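Local coordinates for protein 3-hydroxyisobutyryl-CoA hydrolase (Mycobacterium thermoresistibile, PDB 4HDT) that probably hydrolyses 3-hydroxyisobutyryl-CoA to free 3-hydroxyisobutyrate and coenzyme A, as a zinc-binding member of the crotonase (enoyl-CoA hydratase/isomerase) family, at residues S32-M37 / G70-A75; T40-L45 / Y95-H100. One frame throughout, in Å; residues are numbered along the deposited sequence.

Contact 1: residues S32-M37 / G70-A75; sequences SLTHGM and GGDVVA. With ZN (zinc ion), chain D; ACT (acetate ion), chain H.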
ATOM      1  N   SER A  32       2.274  12.929  -0.880  1.00 11.75           N
ATOM      2  CA  SER A  32       3.254  11.867  -1.109  1.00 11.95           C
ATOM      3  C   SER A  32       4.393  11.895  -0.057  1.00 11.76           C
ATOM      4  O   SER A  32       4.816  12.959   0.375  1.00 12.13           O
ATOM      5  CB  SER A  32       3.785  11.835  -2.530  1.00 12.52           C
ATOM      6  OG  SER A  32       4.478  12.990  -2.834  1.00 13.79           O
ATOM      7  N   LEU A  33       4.901  10.723   0.319  1.00 11.33           N
ATOM      8  CA  LEU A  33       5.816  10.603   1.470  1.00 11.67           C
ATOM      9  C   LEU A  33       7.257  10.833   1.065  1.00 11.94           C
ATOM     10  O   LEU A  33       7.763  10.210   0.118  1.00 12.64           O
ATOM     11  CB  LEU A  33       5.759   9.198   2.086  1.00 11.75           C
ATOM     12  CG  LEU A  33       4.406   8.741   2.540  1.00 11.69           C
ATOM     13  CD1 LEU A  33       4.553   7.322   3.088  1.00 11.49           C
ATOM     14  CD2 LEU A  33       3.881   9.651   3.624  1.00 12.22           C
ATOM     15  N   THR A  34       7.918  11.666   1.844  1.00 11.70           N
ATOM     16  CA  THR A  34       9.357  11.854   1.750  1.00 11.80           C
ATOM     17  C   THR A  34      10.020  11.065   2.890  1.00 11.30           C
ATOM     18  O   THR A  34       9.358  10.614   3.845  1.00 10.70           O
ATOM     19  CB  THR A  34       9.736  13.329   1.941  1.00 12.48           C
ATOM     20  OG1 THR A  34       9.362  13.750   3.249  1.00 12.84           O
ATOM     21  CG2 THR A  34       9.084  14.244   0.897  1.00 12.77           C
ATOM     22  N   HIS A  35      11.334  10.987   2.818  1.00 11.16           N
ATOM     23  CA  HIS A  35      12.060  10.281   3.867  1.00 11.15           C
ATOM     24  C   HIS A  35      11.871  11.047   5.173  1.00 11.41           C
ATOM     25  O   HIS A  35      11.692  10.461   6.253  1.00 11.34           O
ATOM     26  CB  HIS A  35      13.512  10.176   3.426  1.00 11.36           C
ATOM     27  CG  HIS A  35      14.323   9.300   4.305  1.00 11.39           C
ATOM     28  ND1 HIS A  35      15.686   9.176   4.179  1.00 11.88           N
ATOM     29  CD2 HIS A  35      13.952   8.465   5.305  1.00 11.10           C
ATOM     30  CE1 HIS A  35      16.124   8.323   5.090  1.00 11.97           C
ATOM     31  NE2 HIS A  35      15.087   7.858   5.767  1.00 11.48           N
ATOM     32  N   GLY A  36      11.902  12.380   5.099  1.00 11.87           N
ATOM     33  CA  GLY A  36      11.649  13.210   6.257  1.00 12.25           C
ATOM     34  C   GLY A  36      10.317  12.987   6.952  1.00 11.92           C
ATOM     35  O   GLY A  36      10.226  12.947   8.185  1.00 12.42           O
ATOM     36  N   MET A  37       9.271  12.803   6.156  1.00 11.57           N
ATOM     37  CA  MET A  37       7.949  12.549   6.733  1.00 11.31           C
ATOM     38  C   MET A  37       7.909  11.213   7.461  1.00 11.06           C
ATOM     39  O   MET A  37       7.313  11.104   8.554  1.00 11.21           O
ATOM     40  CB  MET A  37       6.875  12.599   5.624  1.00 11.02           C
ATOM     41  CG  MET A  37       6.703  13.986   5.000  1.00 11.50           C
ATOM     42  SD  MET A  37       5.865  14.022   3.407  1.00 11.61           S
ATOM     43  CE  MET A  37       4.172  13.610   3.829  1.00 11.34           C
ATOM     44  N   GLY A  70       1.108   8.057  -2.317  1.00 11.05           N
ATOM     45  CA  GLY A  70       2.250   7.165  -2.431  1.00 11.12           C
ATOM     46  C   GLY A  70       3.501   7.725  -1.808  1.00 12.03           C
ATOM     47  O   GLY A  70       3.489   8.767  -1.122  1.00 12.52           O
ATOM     48  N   GLY A  71       4.582   6.970  -1.943  1.00 13.05           N
ATOM     49  CA  GLY A  71       5.915   7.549  -1.692  1.00 14.14           C
ATOM     50  C   GLY A  71       6.227   8.541  -2.812  1.00 15.80           C
ATOM     51  O   GLY A  71       5.690   8.450  -3.913  1.00 16.47           O
ATOM     52  N   ASP A  72       7.136   9.496  -2.557  1.00 17.28           N
ATOM     53  CA  ASP A  72       7.604  10.403  -3.577  1.00 19.92           C
ATOM     54  C   ASP A  72       8.436   9.643  -4.621  1.00 21.44           C
ATOM     55  O   ASP A  72       9.563   9.197  -4.353  1.00 21.04           O
ATOM     56  CB  ASP A  72       8.393  11.534  -2.920  1.00 20.90           C
ATOM     57  CG  ASP A  72       8.827  12.594  -3.900  1.00 23.94           C
ATOM     58  OD1 ASP A  72       9.293  12.225  -4.978  1.00 25.15           O
ATOM     59  OD2 ASP A  72       8.732  13.787  -3.558  1.00 25.27           O
ATOM     60  N   VAL A  73       7.844   9.439  -5.803  1.00 23.22           N
ATOM     61  CA  VAL A  73       8.479   8.621  -6.859  1.00 24.94           C
ATOM     62  C   VAL A  73       9.672   9.269  -7.541  1.00 24.78           C
ATOM     63  O   VAL A  73      10.534   8.548  -8.038  1.00 24.75           O
ATOM     64  CB  VAL A  73       7.487   8.149  -7.970  1.00 26.30           C
ATOM     65  CG1 VAL A  73       6.494   7.166  -7.372  1.00 27.28           C
ATOM     66  CG2 VAL A  73       6.811   9.340  -8.653  1.00 28.00           C
ATOM     67  N   VAL A  74       9.706  10.611  -7.591  1.00 25.99           N
ATOM     68  CA  VAL A  74      10.818  11.362  -8.170  1.00 26.09           C
ATOM     69  C   VAL A  74      12.119  11.019  -7.436  1.00 25.57           C
ATOM     70  O   VAL A  74      13.177  10.850  -8.046  1.00 25.65           O
ATOM     71  CB  VAL A  74      10.588  12.901  -8.092  1.00 27.41           C
ATOM     72  CG1 VAL A  74      11.804  13.666  -8.582  1.00 28.89           C
ATOM     73  CG2 VAL A  74       9.343  13.320  -8.884  1.00 27.34           C
ATOM     74  N   ALA A  75      12.048  10.950  -6.114  1.00 23.67           N
ATOM     75  CA  ALA A  75      13.242  10.678  -5.325  1.00 22.53           C
ATOM     76  C   ALA A  75      13.767   9.244  -5.540  1.00 21.67           C
ATOM     77  O   ALA A  75      14.994   9.006  -5.557  1.00 22.00           O
ATOM     78  CB  ALA A  75      12.922  10.933  -3.860  1.00 22.49           C
TER
HETATM   79 ZN    ZN D 402      17.259  10.120   3.188  1.00 13.49          ZN
HETATM   80  C   ACT H 406      12.460   9.659  -0.469  1.00 23.94           C
HETATM   81  O   ACT H 406      12.476  10.818   0.061  1.00 25.40           O
HETATM   82  OXT ACT H 406      13.500   8.974  -0.588  1.00 23.89           O
HETATM   83  CH3 ACT H 406      11.194   9.081  -1.054  1.00 22.25           C

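Contact 2: residues T40-L45 / Y95-H100; sequences TMAERL and YRLNAH. With ZN (zinc ion), chain B.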
ATOM      1  N   THR A  40       9.784  11.591  10.807  1.00 13.28           N
ATOM      2  CA  THR A  40       8.954  12.324  11.749  1.00 13.62           C
ATOM      3  C   THR A  40       7.885  11.410  12.380  1.00 13.19           C
ATOM      4  O   THR A  40       7.702  11.375  13.603  1.00 13.43           O
ATOM      5  CB  THR A  40       8.303  13.549  11.082  1.00 14.04           C
ATOM      6  OG1 THR A  40       9.347  14.479  10.750  1.00 14.32           O
ATOM      7  CG2 THR A  40       7.321  14.241  12.031  1.00 14.40           C
ATOM      8  N   MET A  41       7.168  10.676  11.539  1.00 12.56           N
ATOM      9  CA  MET A  41       6.128   9.776  12.045  1.00 12.53           C
ATOM     10  C   MET A  41       6.743   8.777  13.007  1.00 12.43           C
ATOM     11  O   MET A  41       6.214   8.544  14.080  1.00 12.41           O
ATOM     12  CB  MET A  41       5.412   9.031  10.927  1.00 12.60           C
ATOM     13  CG  MET A  41       4.501   9.924  10.106  1.00 13.29           C
ATOM     14  SD  MET A  41       3.623   9.036   8.786  1.00 14.45           S
ATOM     15  CE  MET A  41       2.614   7.907   9.710  1.00 14.68           C
ATOM     16  N   ALA A  42       7.844   8.185  12.583  1.00 12.22           N
ATOM     17  CA  ALA A  42       8.475   7.124  13.371  1.00 12.43           C
ATOM     18  C   ALA A  42       8.918   7.659  14.723  1.00 13.28           C
ATOM     19  O   ALA A  42       8.744   6.988  15.769  1.00 13.10           O
ATOM     20  CB  ALA A  42       9.659   6.532  12.638  1.00 12.43           C
ATOM     21  N   GLU A  43       9.538   8.840  14.734  1.00 14.22           N
ATOM     22  CA  GLU A  43      10.041   9.370  15.965  1.00 15.58           C
ATOM     23  C   GLU A  43       8.896   9.712  16.936  1.00 15.40           C
ATOM     24  O   GLU A  43       9.036   9.504  18.140  1.00 15.91           O
ATOM     25  CB  GLU A  43      10.954  10.574  15.658  1.00 17.00           C
ATOM     26  CG  GLU A  43      11.663  11.159  16.854  1.00 19.34           C
ATOM     27  CD  GLU A  43      10.817  12.106  17.679  1.00 20.83           C
ATOM     28  OE1 GLU A  43       9.893  12.771  17.154  1.00 23.02           O
ATOM     29  OE2 GLU A  43      11.126  12.240  18.873  1.00 24.04           O
ATOM     30  N   ARG A  44       7.818  10.292  16.427  1.00 15.01           N
ATOM     31  CA  ARG A  44       6.646  10.596  17.244  1.00 15.70           C
ATOM     32  C   ARG A  44       5.951   9.354  17.778  1.00 15.24           C
ATOM     33  O   ARG A  44       5.589   9.305  18.974  1.00 15.53           O
ATOM     34  CB  ARG A  44       5.640  11.503  16.531  1.00 15.93           C
ATOM     35  CG  ARG A  44       6.133  12.941  16.406  1.00 17.48           C
ATOM     36  CD  ARG A  44       6.264  13.631  17.773  1.00 18.76           C
ATOM     37  NE  ARG A  44       7.555  13.489  18.437  1.00 19.88           N
ATOM     38  CZ  ARG A  44       7.808  13.856  19.702  1.00 20.62           C
ATOM     39  NH1 ARG A  44       9.022  13.707  20.212  1.00 20.81           N
ATOM     40  NH2 ARG A  44       6.844  14.369  20.488  1.00 21.74           N
ATOM     41  N   LEU A  45       5.805   8.320  16.945  1.00 14.80           N
ATOM     42  CA  LEU A  45       5.264   7.074  17.477  1.00 15.16           C
ATOM     43  C   LEU A  45       6.136   6.529  18.604  1.00 15.47           C
ATOM     44  O   LEU A  45       5.628   6.033  19.629  1.00 16.02           O
ATOM     45  CB  LEU A  45       5.154   6.008  16.392  1.00 15.16           C
ATOM     46  CG  LEU A  45       4.084   6.275  15.360  1.00 15.71           C
ATOM     47  CD1 LEU A  45       4.094   5.077  14.442  1.00 15.87           C
ATOM     48  CD2 LEU A  45       2.714   6.415  16.000  1.00 15.99           C
ATOM     49  N   TYR A  95       9.794   0.761   6.088  1.00  9.38           N
ATOM     50  CA  TYR A  95       9.280  -0.573   6.411  1.00  9.20           C
ATOM     51  C   TYR A  95       9.343  -0.798   7.917  1.00  9.40           C
ATOM     52  O   TYR A  95       8.461  -1.427   8.498  1.00  8.94           O
ATOM     53  CB  TYR A  95       9.957  -1.705   5.655  1.00  9.54           C
ATOM     54  CG  TYR A  95       9.859  -1.652   4.116  1.00  9.36           C
ATOM     55  CD1 TYR A  95       9.140  -0.666   3.452  1.00  9.02           C
ATOM     56  CD2 TYR A  95      10.526  -2.568   3.357  1.00  9.82           C
ATOM     57  CE1 TYR A  95       9.106  -0.594   2.067  1.00  8.99           C
ATOM     58  CE2 TYR A  95      10.491  -2.524   1.969  1.00  9.92           C
ATOM     59  CZ  TYR A  95       9.821  -1.526   1.325  1.00  9.38           C
ATOM     60  OH  TYR A  95       9.889  -1.514  -0.057  1.00  9.69           O
ATOM     61  N   ARG A  96      10.354  -0.281   8.592  1.00  9.98           N
ATOM     62  CA  ARG A  96      10.338  -0.303  10.037  1.00 10.47           C
ATOM     63  C   ARG A  96       9.145   0.463  10.652  1.00  9.97           C
ATOM     64  O   ARG A  96       8.529   0.003  11.627  1.00 10.10           O
ATOM     65  CB  ARG A  96      11.691   0.210  10.577  1.00 11.44           C
ATOM     66  CG  ARG A  96      12.807  -0.838  10.436  1.00 12.60           C
ATOM     67  CD  ARG A  96      14.232  -0.246  10.504  1.00 13.86           C
ATOM     68  NE  ARG A  96      14.474   0.507  11.708  1.00 14.91           N
ATOM     69  CZ  ARG A  96      14.975   0.010  12.849  1.00 16.27           C
ATOM     70  NH1 ARG A  96      15.269  -1.286  12.957  1.00 17.15           N
ATOM     71  NH2 ARG A  96      15.171   0.801  13.906  1.00 17.80           N
ATOM     72  N   LEU A  97       8.799   1.597  10.066  1.00  9.54           N
ATOM     73  CA  LEU A  97       7.632   2.342  10.479  1.00  9.37           C
ATOM     74  C   LEU A  97       6.360   1.525  10.235  1.00  9.02           C
ATOM     75  O   LEU A  97       5.481   1.464  11.109  1.00  9.39           O
ATOM     76  CB  LEU A  97       7.548   3.686   9.734  1.00  9.29           C
ATOM     77  CG  LEU A  97       6.213   4.478   9.835  1.00  9.22           C
ATOM     78  CD1 LEU A  97       5.919   4.892  11.260  1.00  9.69           C
ATOM     79  CD2 LEU A  97       6.208   5.698   8.903  1.00  9.29           C
ATOM     80  N   ASN A  98       6.253   0.934   9.045  1.00  8.68           N
ATOM     81  CA  ASN A  98       5.055   0.086   8.716  1.00  8.26           C
ATOM     82  C   ASN A  98       4.848  -1.005   9.774  1.00  8.48           C
ATOM     83  O   ASN A  98       3.738  -1.212  10.288  1.00  8.33           O
ATOM     84  CB  ASN A  98       5.172  -0.555   7.307  1.00  8.17           C
ATOM     85  CG  ASN A  98       5.387   0.442   6.171  1.00  8.09           C
ATOM     86  OD1 ASN A  98       6.178   0.162   5.241  1.00  8.25           O
ATOM     87  ND2 ASN A  98       4.678   1.557   6.189  1.00  8.06           N
ATOM     88  N   ALA A  99       5.927  -1.696  10.116  1.00  8.49           N
ATOM     89  CA  ALA A  99       5.905  -2.742  11.147  1.00  8.83           C
ATOM     90  C   ALA A  99       5.536  -2.214  12.501  1.00  9.12           C
ATOM     91  O   ALA A  99       4.739  -2.818  13.240  1.00  9.21           O
ATOM     92  CB  ALA A  99       7.226  -3.461  11.175  1.00  9.13           C
ATOM     93  N   HIS A 100       6.098  -1.065  12.859  1.00  9.31           N
ATOM     94  CA  HIS A 100       5.744  -0.470  14.132  1.00  9.87           C
ATOM     95  C   HIS A 100       4.287  -0.079  14.267  1.00  9.74           C
ATOM     96  O   HIS A 100       3.664  -0.353  15.265  1.00 10.27           O
ATOM     97  CB  HIS A 100       6.603   0.726  14.476  1.00 10.25           C
ATOM     98  CG  HIS A 100       6.670   0.946  15.959  1.00 10.95           C
ATOM     99  ND1 HIS A 100       7.137   2.113  16.520  1.00 11.57           N
ATOM    100  CD2 HIS A 100       6.337   0.136  16.997  1.00 11.42           C
ATOM    101  CE1 HIS A 100       7.103   2.004  17.839  1.00 12.15           C
ATOM    102  NE2 HIS A 100       6.626   0.810  18.149  1.00 11.98           N
TER
HETATM  103 ZN    ZN B 400       6.655  -0.244  19.952  1.00 15.35          ZN
HETATM  104  O   HOH W   1       8.266   4.275  15.184  1.00 17.67           O

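Contact 1: residues S32-M37 / G70-A75
Leu33 and Gly71 form a single beta bridge between two loops of the crotonase fold, each of which then turns into a helix, 35-49 or 73-81. Two backbone bonds make the bridge: Leu33 N gives its hydrogen to Gly70 O (2.8 Å), and Asp72 N returns one to Leu33 O (2.8 Å). Ser32 CB lies 3.4 Å from Gly70 O, while the hydroxyl OG of the same serine passes beside Asp72 CB. Leu33 touches Gly70 O with CG, at 3.8 Å.

Asp72 lays CB against Leu33 O, 3.4 Å away. Its CG stands anti to the backbone N (chi1 -175°), which places the carboxylate beside the backbone carbonyl carbon, at the start of helix 73-81. There OD1 caps the helix by accepting from Ala75 N (3.2 Å), which comes from above the carboxylate plane. Arg26 NH1 ties the two segments together through their polar ends, with a hydrogen bond to Ser32 OG and a salt bridge to Asp72 OD2. Thr34 is the N-cap of the other helix and forms a capping box with Met37.

An acetate ion, probably from the crystallisation liquor, sits between the two helix starts. It accepts from His35 N and rests on the methyl of Ala75. Beyond it, with Glu86 as a second ligand, a zinc ion is bound by His35 ND1 at 2.1 Å.

Contact 2: residues T40-L45 / Y95-H100
Helix-helix packing in the crotonase fold joins helix 35-49 to helix 85-103 here, with the two segments running in broadly the same direction at 39° and their axes 9.9 Å apart. Leu97 is the wedge. Its CG stands anti to the backbone N (chi1 168°), which points the branched end at helix 35-49. CD2 lies against Met41 CB at 4.0 Å. CD1 reaches Ala42 CA, also at 4.0 Å, and meets Leu45 CD1 at 3.7 Å, where the two leucine side chains cross at about a right angle. Tyr108 of strand 108-112 touches both Met41 and Leu45, so this apolar seam continues onto the central sheet.

One turn beyond Leu97, His100 links the packing to a zinc site. Its ring meets Leu45 CB obliquely, and its NE2 binds a zinc ion at 2.1 Å together with Glu49 and Glu351, so the site joins both helices and the C-terminal end of the modelled chain. The other ring nitrogen is held by a water lying in the ring plane at its edge. That water accepts from His100 ND1 at 2.8 Å and donates to Ala42 O at 2.8 Å.

Contacts 1 and 2 follow one another along helix 35-49: residues 32-37 lead into its first turn, and residues 40-45 form its middle. Their centres are 14 Å apart, and their partner segments are the loop that leads into helix 73-81 and the following helix 85-103, so the four segments alternate along the chain. Each contact supplies one histidine to a different zinc ion, and helix 85-103 takes part in both sites, through Glu86 beside His35 and through His100 itself. Asp93 of that helix also bonds to NE2 of His35. At the first site the N-cap Thr34 lies about 7 Å, side chain to side chain, from the zinc ligand Glu86.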